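Local atomic coordinates of bifunctional purine biosynthetic protein ADE5,7 (Cryptococcus neoformans var. grubii serotype A, PDB entry 7LVO), a protein that catalyses two ATP-dependent steps of de novo purine synthesis, its N-terminal half, the part in this entry, joining glycine to phosphoribosylamine. Residues 257-269 / 456-468. Sequence-based numbering, arbitrary orientation.
Sequences AAQDHKRIGEGDT and GQTFRRDIAYRAL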
ATOM      1  N   ALA A 257      -3.813  -6.414  11.929  1.00 24.72           N
ATOM      2  CA  ALA A 257      -3.188  -5.102  11.915  1.00 24.20           C
ATOM      3  C   ALA A 257      -1.677  -5.237  11.786  1.00 23.95           C
ATOM      4  O   ALA A 257      -1.065  -6.171  12.305  1.00 22.73           O
ATOM      5  CB  ALA A 257      -3.538  -4.325  13.185  1.00 32.27           C
ATOM      6  N   ALA A 258      -1.073  -4.289  11.080  1.00 20.25           N
ATOM      7  CA  ALA A 258       0.357  -4.302  10.824  1.00 24.99           C
ATOM      8  C   ALA A 258       0.972  -2.976  11.244  1.00 23.92           C
ATOM      9  O   ALA A 258       0.281  -1.975  11.426  1.00 29.30           O
ATOM     10  CB  ALA A 258       0.651  -4.570   9.341  1.00 27.36           C
ATOM     11  N   GLN A 259       2.297  -2.991  11.414  1.00 26.32           N
ATOM     12  CA  GLN A 259       3.075  -1.788  11.663  1.00 20.11           C
ATOM     13  C   GLN A 259       4.235  -1.747  10.675  1.00 21.90           C
ATOM     14  O   GLN A 259       4.876  -2.771  10.418  1.00 26.91           O
ATOM     15  CB  GLN A 259       3.610  -1.737  13.093  1.00 24.90           C
ATOM     16  CG  GLN A 259       2.570  -1.323  14.121  1.00 33.79           C
ATOM     17  CD  GLN A 259       3.181  -1.050  15.485  1.00 37.82           C
ATOM     18  OE1 GLN A 259       3.407  -1.970  16.274  1.00 39.89           O
ATOM     19  NE2 GLN A 259       3.460   0.218  15.767  1.00 32.14           N
ATOM     20  N   ASP A 260       4.504  -0.563  10.134  1.00 24.98           N
ATOM     21  CA  ASP A 260       5.551  -0.352   9.148  1.00 31.26           C
ATOM     22  C   ASP A 260       6.617   0.579   9.706  1.00 33.82           C
ATOM     23  O   ASP A 260       6.362   1.379  10.610  1.00 40.72           O
ATOM     24  CB  ASP A 260       4.959   0.226   7.852  1.00 29.76           C
ATOM     25  CG  ASP A 260       6.009   0.490   6.793  1.00 41.92           C
ATOM     26  OD1 ASP A 260       6.870  -0.391   6.567  1.00 43.29           O
ATOM     27  OD2 ASP A 260       5.973   1.576   6.179  1.00 44.87           O
ATOM     28  N   HIS A 261       7.827   0.453   9.163  1.00 32.13           N
ATOM     29  CA  HIS A 261       8.965   1.291   9.538  1.00 34.88           C
ATOM     30  C   HIS A 261       9.239   2.257   8.385  1.00 31.40           C
ATOM     31  O   HIS A 261       9.899   1.896   7.407  1.00 29.20           O
ATOM     32  CB  HIS A 261      10.193   0.442   9.848  1.00 26.44           C
ATOM     33  CG  HIS A 261      10.060  -0.388  11.081  1.00 30.00           C
ATOM     34  ND1 HIS A 261      10.531   0.024  12.309  1.00 37.50           N
ATOM     35  CD2 HIS A 261       9.507  -1.606  11.280  1.00 32.78           C
ATOM     36  CE1 HIS A 261      10.278  -0.908  13.209  1.00 39.64           C
ATOM     37  NE2 HIS A 261       9.656  -1.906  12.612  1.00 32.73           N
ATOM     38  N   LYS A 262       8.738   3.486   8.514  1.00 30.17           N
ATOM     39  CA  LYS A 262       8.852   4.447   7.425  1.00 34.06           C
ATOM     40  C   LYS A 262      10.273   4.985   7.298  1.00 36.30           C
ATOM     41  O   LYS A 262      10.745   5.244   6.187  1.00 40.52           O
ATOM     42  CB  LYS A 262       7.868   5.600   7.639  1.00 44.86           C
ATOM     43  CG  LYS A 262       6.404   5.207   7.544  1.00 50.17           C
ATOM     44  CD  LYS A 262       5.493   6.402   7.828  1.00 61.71           C
ATOM     45  CE  LYS A 262       4.026   6.047   7.624  1.00 72.94           C
ATOM     46  NZ  LYS A 262       3.123   7.207   7.891  1.00 58.14           N
ATOM     47  N   ARG A 263      10.967   5.158   8.418  1.00 33.91           N
ATOM     48  CA  ARG A 263      12.261   5.831   8.407  1.00 44.73           C
ATOM     49  C   ARG A 263      13.389   4.866   8.048  1.00 41.43           C
ATOM     50  O   ARG A 263      13.314   3.660   8.299  1.00 33.15           O
ATOM     51  CB  ARG A 263      12.532   6.475   9.767  1.00 40.48           C
ATOM     52  CG  ARG A 263      11.639   7.675  10.061  1.00 50.47           C
ATOM     53  CD  ARG A 263      11.695   8.075  11.528  1.00 56.24           C
ATOM     54  NE  ARG A 263      10.919   9.280  11.795  1.00 61.78           N
ATOM     55  CZ  ARG A 263      11.406  10.514  11.737  1.00 66.33           C
ATOM     56  NH1 ARG A 263      12.670  10.746  11.421  1.00 71.45           N
ATOM     57  NH2 ARG A 263      10.605  11.541  12.005  1.00 62.19           N
ATOM     58  N   ILE A 264      14.452   5.424   7.463  1.00 39.14           N
ATOM     59  CA  ILE A 264      15.544   4.598   6.958  1.00 38.83           C
ATOM     60  C   ILE A 264      16.497   4.204   8.077  1.00 42.07           C
ATOM     61  O   ILE A 264      17.044   3.097   8.074  1.00 38.33           O
ATOM     62  CB  ILE A 264      16.273   5.344   5.826  1.00 43.94           C
ATOM     63  CG1 ILE A 264      17.295   4.434   5.142  1.00 46.12           C
ATOM     64  CG2 ILE A 264      16.982   6.587   6.366  1.00 37.64           C
ATOM     65  CD1 ILE A 264      16.679   3.301   4.348  1.00 44.89           C
ATOM     66  N   GLY A 265      16.718   5.093   9.043  1.00 43.57           N
ATOM     67  CA  GLY A 265      17.706   4.832  10.079  1.00 35.43           C
ATOM     68  C   GLY A 265      17.142   3.992  11.215  1.00 41.41           C
ATOM     69  O   GLY A 265      15.982   4.130  11.609  1.00 42.78           O
ATOM     70  N   GLU A 266      17.987   3.110  11.743  1.00 35.82           N
ATOM     71  CA  GLU A 266      17.605   2.295  12.887  1.00 40.29           C
ATOM     72  C   GLU A 266      17.189   3.187  14.056  1.00 44.78           C
ATOM     73  O   GLU A 266      17.591   4.351  14.167  1.00 38.82           O
ATOM     74  CB  GLU A 266      18.756   1.385  13.304  1.00 47.08           C
ATOM     75  CG  GLU A 266      19.143   0.350  12.256  1.00 48.10           C
ATOM     76  CD  GLU A 266      20.263  -0.562  12.719  1.00 54.63           C
ATOM     77  OE1 GLU A 266      20.888  -0.260  13.760  1.00 58.25           O
ATOM     78  OE2 GLU A 266      20.522  -1.584  12.041  1.00 45.10           O
ATOM     79  N   GLY A 267      16.367   2.622  14.938  1.00 45.90           N
ATOM     80  CA  GLY A 267      15.801   3.392  16.020  1.00 42.75           C
ATOM     81  C   GLY A 267      14.730   4.370  15.606  1.00 47.66           C
ATOM     82  O   GLY A 267      14.377   5.250  16.394  1.00 44.66           O
ATOM     83  N   ASP A 268      14.199   4.241  14.391  1.00 42.99           N
ATOM     84  CA  ASP A 268      13.161   5.129  13.876  1.00 47.96           C
ATOM     85  C   ASP A 268      13.667   6.571  13.806  1.00 51.49           C
ATOM     86  O   ASP A 268      13.129   7.485  14.430  1.00 54.32           O
ATOM     87  CB  ASP A 268      11.887   5.029  14.724  1.00 48.02           C
ATOM     88  CG  ASP A 268      11.345   3.614  14.798  1.00 50.79           C
ATOM     89  OD1 ASP A 268      11.751   2.865  15.710  1.00 51.65           O
ATOM     90  OD2 ASP A 268      10.522   3.249  13.934  1.00 54.00           O
ATOM     91  N   THR A 269      14.723   6.758  13.019  1.00 46.08           N
ATOM     92  CA  THR A 269      15.303   8.075  12.809  1.00 56.28           C
ATOM     93  C   THR A 269      15.748   8.198  11.358  1.00 56.74           C
ATOM     94  O   THR A 269      15.873   7.203  10.638  1.00 52.53           O
ATOM     95  CB  THR A 269      16.492   8.330  13.751  1.00 60.54           C
ATOM     96  OG1 THR A 269      17.466   7.288  13.594  1.00 49.66           O
ATOM     97  CG2 THR A 269      16.026   8.378  15.201  1.00 58.80           C
ATOM     98  N   GLY A 456      26.569  -2.260  -1.901  1.00 32.49           N
ATOM     99  CA  GLY A 456      25.853  -1.158  -1.291  1.00 32.23           C
ATOM    100  C   GLY A 456      24.529  -1.513  -0.658  1.00 28.76           C
ATOM    101  O   GLY A 456      23.750  -0.604  -0.337  1.00 30.47           O
ATOM    102  N   GLN A 457      24.238  -2.795  -0.472  1.00 28.86           N
ATOM    103  CA  GLN A 457      22.957  -3.178   0.110  1.00 30.45           C
ATOM    104  C   GLN A 457      22.813  -2.570   1.499  1.00 28.60           C
ATOM    105  O   GLN A 457      23.763  -2.547   2.286  1.00 25.33           O
ATOM    106  CB  GLN A 457      22.831  -4.698   0.179  1.00 25.57           C
ATOM    107  CG  GLN A 457      23.829  -5.380   1.102  1.00 33.86           C
ATOM    108  CD  GLN A 457      23.658  -6.889   1.121  1.00 43.39           C
ATOM    109  OE1 GLN A 457      22.775  -7.431   0.454  1.00 41.27           O
ATOM    110  NE2 GLN A 457      24.504  -7.575   1.880  1.00 48.42           N
ATOM    111  N   THR A 458      21.612  -2.080   1.795  1.00 25.44           N
ATOM    112  CA  THR A 458      21.311  -1.437   3.064  1.00 28.29           C
ATOM    113  C   THR A 458      19.997  -1.977   3.612  1.00 27.48           C
ATOM    114  O   THR A 458      19.079  -2.297   2.859  1.00 25.26           O
ATOM    115  CB  THR A 458      21.209   0.089   2.912  1.00 30.72           C
ATOM    116  OG1 THR A 458      22.311   0.564   2.126  1.00 40.93           O
ATOM    117  CG2 THR A 458      21.224   0.760   4.278  1.00 35.19           C
ATOM    118  N   PHE A 459      19.916  -2.075   4.935  1.00 29.17           N
ATOM    119  CA  PHE A 459      18.697  -2.537   5.592  1.00 24.22           C
ATOM    120  C   PHE A 459      18.803  -2.218   7.075  1.00 30.94           C
ATOM    121  O   PHE A 459      19.901  -2.070   7.617  1.00 32.08           O
ATOM    122  CB  PHE A 459      18.475  -4.039   5.370  1.00 20.44           C
ATOM    123  CG  PHE A 459      19.562  -4.911   5.930  1.00 30.80           C
ATOM    124  CD1 PHE A 459      20.666  -5.246   5.159  1.00 34.10           C
ATOM    125  CD2 PHE A 459      19.483  -5.400   7.223  1.00 26.46           C
ATOM    126  CE1 PHE A 459      21.664  -6.041   5.667  1.00 29.38           C
ATOM    127  CE2 PHE A 459      20.492  -6.192   7.744  1.00 24.56           C
ATOM    128  CZ  PHE A 459      21.579  -6.520   6.964  1.00 33.83           C
ATOM    129  N   ARG A 460      17.645  -2.108   7.721  1.00 29.29           N
ATOM    130  CA  ARG A 460      17.572  -1.894   9.160  1.00 33.64           C
ATOM    131  C   ARG A 460      17.601  -3.236   9.882  1.00 30.19           C
ATOM    132  O   ARG A 460      16.903  -4.174   9.495  1.00 26.97           O
ATOM    133  CB  ARG A 460      16.304  -1.122   9.526  1.00 31.64           C
ATOM    134  CG  ARG A 460      16.329   0.343   9.122  1.00 35.76           C
ATOM    135  CD  ARG A 460      15.027   1.054   9.481  1.00 35.20           C
ATOM    136  NE  ARG A 460      14.696   0.932  10.900  1.00 36.81           N
ATOM    137  CZ  ARG A 460      13.728   1.612  11.505  1.00 32.81           C
ATOM    138  NH1 ARG A 460      12.992   2.496  10.854  1.00 32.89           N
ATOM    139  NH2 ARG A 460      13.497   1.399  12.796  1.00 33.64           N
ATOM    140  N   ARG A 461      18.411  -3.324  10.936  1.00 30.54           N
ATOM    141  CA  ARG A 461      18.513  -4.544  11.724  1.00 31.06           C
ATOM    142  C   ARG A 461      17.501  -4.606  12.859  1.00 27.33           C
ATOM    143  O   ARG A 461      17.422  -5.634  13.543  1.00 34.28           O
ATOM    144  CB  ARG A 461      19.926  -4.677  12.295  1.00 42.21           C
ATOM    145  CG  ARG A 461      21.023  -4.729  11.240  1.00 36.43           C
ATOM    146  CD  ARG A 461      22.401  -4.715  11.890  1.00 34.10           C
ATOM    147  NE  ARG A 461      22.638  -3.480  12.628  1.00 44.87           N
ATOM    148  CZ  ARG A 461      23.705  -3.250  13.381  1.00 59.07           C
ATOM    149  NH1 ARG A 461      24.659  -4.157  13.525  1.00 53.05           N
ATOM    150  NH2 ARG A 461      23.816  -2.082  14.008  1.00 54.77           N
ATOM    151  N   ASP A 462      16.723  -3.546  13.074  1.00 30.68           N
ATOM    152  CA  ASP A 462      15.829  -3.452  14.224  1.00 34.85           C
ATOM    153  C   ASP A 462      14.356  -3.507  13.822  1.00 35.36           C
ATOM    154  O   ASP A 462      13.498  -2.974  14.528  1.00 30.80           O
ATOM    155  CB  ASP A 462      16.108  -2.166  15.003  1.00 36.07           C
ATOM    156  CG  ASP A 462      15.836  -0.921  14.181  1.00 37.65           C
ATOM    157  OD1 ASP A 462      15.911  -1.005  12.932  1.00 35.25           O
ATOM    158  OD2 ASP A 462      15.545   0.136  14.775  1.00 33.08           O
ATOM    159  N   ILE A 463      14.047  -4.144  12.691  1.00 30.13           N
ATOM    160  CA  ILE A 463      12.652  -4.289  12.292  1.00 29.53           C
ATOM    161  C   ILE A 463      11.901  -5.057  13.369  1.00 22.57           C
ATOM    162  O   ILE A 463      12.315  -6.150  13.778  1.00 25.80           O
ATOM    163  CB  ILE A 463      12.550  -4.988  10.930  1.00 30.43           C
ATOM    164  CG1 ILE A 463      13.235  -4.151   9.855  1.00 26.14           C
ATOM    165  CG2 ILE A 463      11.083  -5.245  10.575  1.00 35.36           C
ATOM    166  CD1 ILE A 463      12.609  -2.789   9.609  1.00 26.55           C
ATOM    167  N   ALA A 464      10.795  -4.480  13.837  1.00 24.28           N
ATOM    168  CA  ALA A 464       9.952  -5.051  14.880  1.00 28.14           C
ATOM    169  C   ALA A 464      10.629  -5.059  16.249  1.00 46.59           C
ATOM    170  O   ALA A 464      10.187  -5.775  17.158  1.00 42.43           O
ATOM    171  CB  ALA A 464       9.504  -6.471  14.522  1.00 28.34           C
ATOM    172  N   TYR A 465      11.692  -4.268  16.420  1.00 57.90           N
ATOM    173  CA  TYR A 465      12.403  -4.255  17.694  1.00 65.57           C
ATOM    174  C   TYR A 465      11.533  -3.679  18.805  1.00 64.85           C
ATOM    175  O   TYR A 465      11.536  -4.191  19.930  1.00 57.59           O
ATOM    176  CB  TYR A 465      13.705  -3.458  17.562  1.00 48.29           C
ATOM    177  CG  TYR A 465      13.570  -1.990  17.919  1.00 48.29           C
ATOM    178  CD1 TYR A 465      13.088  -1.070  16.994  1.00 48.29           C
ATOM    179  CD2 TYR A 465      13.921  -1.529  19.184  1.00 48.29           C
ATOM    180  CE1 TYR A 465      12.969   0.274  17.322  1.00 48.29           C
ATOM    181  CE2 TYR A 465      13.801  -0.193  19.519  1.00 48.29           C
ATOM    182  CZ  TYR A 465      13.325   0.703  18.587  1.00 48.29           C
ATOM    183  OH  TYR A 465      13.209   2.037  18.923  1.00 48.29           O
ATOM    184  N   ARG A 466      10.775  -2.624  18.508  1.00 57.44           N
ATOM    185  CA  ARG A 466       9.968  -1.951  19.514  1.00 59.86           C
ATOM    186  C   ARG A 466       8.761  -2.769  19.951  1.00 67.98           C
ATOM    187  O   ARG A 466       8.075  -2.372  20.899  1.00 68.85           O
ATOM    188  CB  ARG A 466       9.518  -0.590  18.981  1.00 47.17           C
ATOM    189  CG  ARG A 466       8.984  -0.641  17.565  1.00 47.17           C
ATOM    190  CD  ARG A 466       8.883   0.756  16.966  1.00 47.17           C
ATOM    191  NE  ARG A 466       8.350   0.714  15.607  1.00 47.17           N
ATOM    192  CZ  ARG A 466       7.062   0.796  15.313  1.00 47.17           C
ATOM    193  NH1 ARG A 466       6.149   0.946  16.261  1.00 47.17           N
ATOM    194  NH2 ARG A 466       6.680   0.727  14.040  1.00 47.17           N
ATOM    195  N   ALA A 467       8.489  -3.892  19.288  1.00 42.84           N
ATOM    196  CA  ALA A 467       7.416  -4.787  19.696  1.00 38.66           C
ATOM    197  C   ALA A 467       7.912  -6.004  20.464  1.00 50.16           C
ATOM    198  O   ALA A 467       7.104  -6.686  21.101  1.00 40.01           O
ATOM    199  CB  ALA A 467       6.618  -5.256  18.474  1.00 35.75           C
ATOM    200  N   LEU A 468       9.211  -6.288  20.422  1.00 47.34           N
ATOM    201  CA  LEU A 468       9.777  -7.405  21.173  1.00 47.34           C
ATOM    202  C   LEU A 468      10.165  -6.970  22.580  1.00 47.34           C
ATOM    203  O   LEU A 468      10.193  -7.783  23.502  1.00 47.34           O
ATOM    204  CB  LEU A 468      10.994  -7.981  20.445  1.00 47.34           C
ATOM    205  CG  LEU A 468      10.759  -8.553  19.045  1.00 47.34           C
ATOM    206  CD1 LEU A 468      12.042  -9.135  18.490  1.00 47.34           C
ATOM    207  CD2 LEU A 468       9.654  -9.599  19.069  1.00 47.34           C
TER
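A salt-bridge network of D268, R460, D462 and R466 ties the loop after strand 259-263 to the C-terminal loop of the GAR synthetase half. R460 grips the D462 carboxylate side-on: NE donates to D462 OD1 (3.1 Å) and NH2 to OD2 (3.1 Å). R460 NH1 also donates to R263 O at 2.8 Å, in the guanidinium plane but from above the carbonyl plane. The R460 side chain bends at chi3 (56°), which brings its guanidinium between G265 O, over the centre of one face, and H261. The H261 ring stands steeply over the opposite face, toward its rim, the planes 77° apart. G267 N adds a nearly straight bond to D462 OD2 (2.6 Å), from the carboxylate face opposite R460 NH2. D268 OD2 has long salt bridges to R460 NH2 and R466 NE; the second is charge attraction alone.

The contact joins the ATP-grasp and C-domain family regions. Strand 259-263 edges a five-stranded antiparallel sheet. I463 CD1 makes a CH-pi contact over one H261 face, 4.0 Å from the ring centroid; R466 NH2 lies over the other, toward the rim. Q259 NE2 sits at the R466 guanidinium edge without a hydrogen bond to it; Q259 OE1 is hydrogen-bonded to Y279 OH and NE2 to E240 O. E266 and R461 form a salt bridge, their carboxylate and guanidinium nearly coplanar. R461 NE meets the syn lone pair of E266 OE2 (2.9 Å); R461 N comes from above the carboxylate plane (3.0 Å).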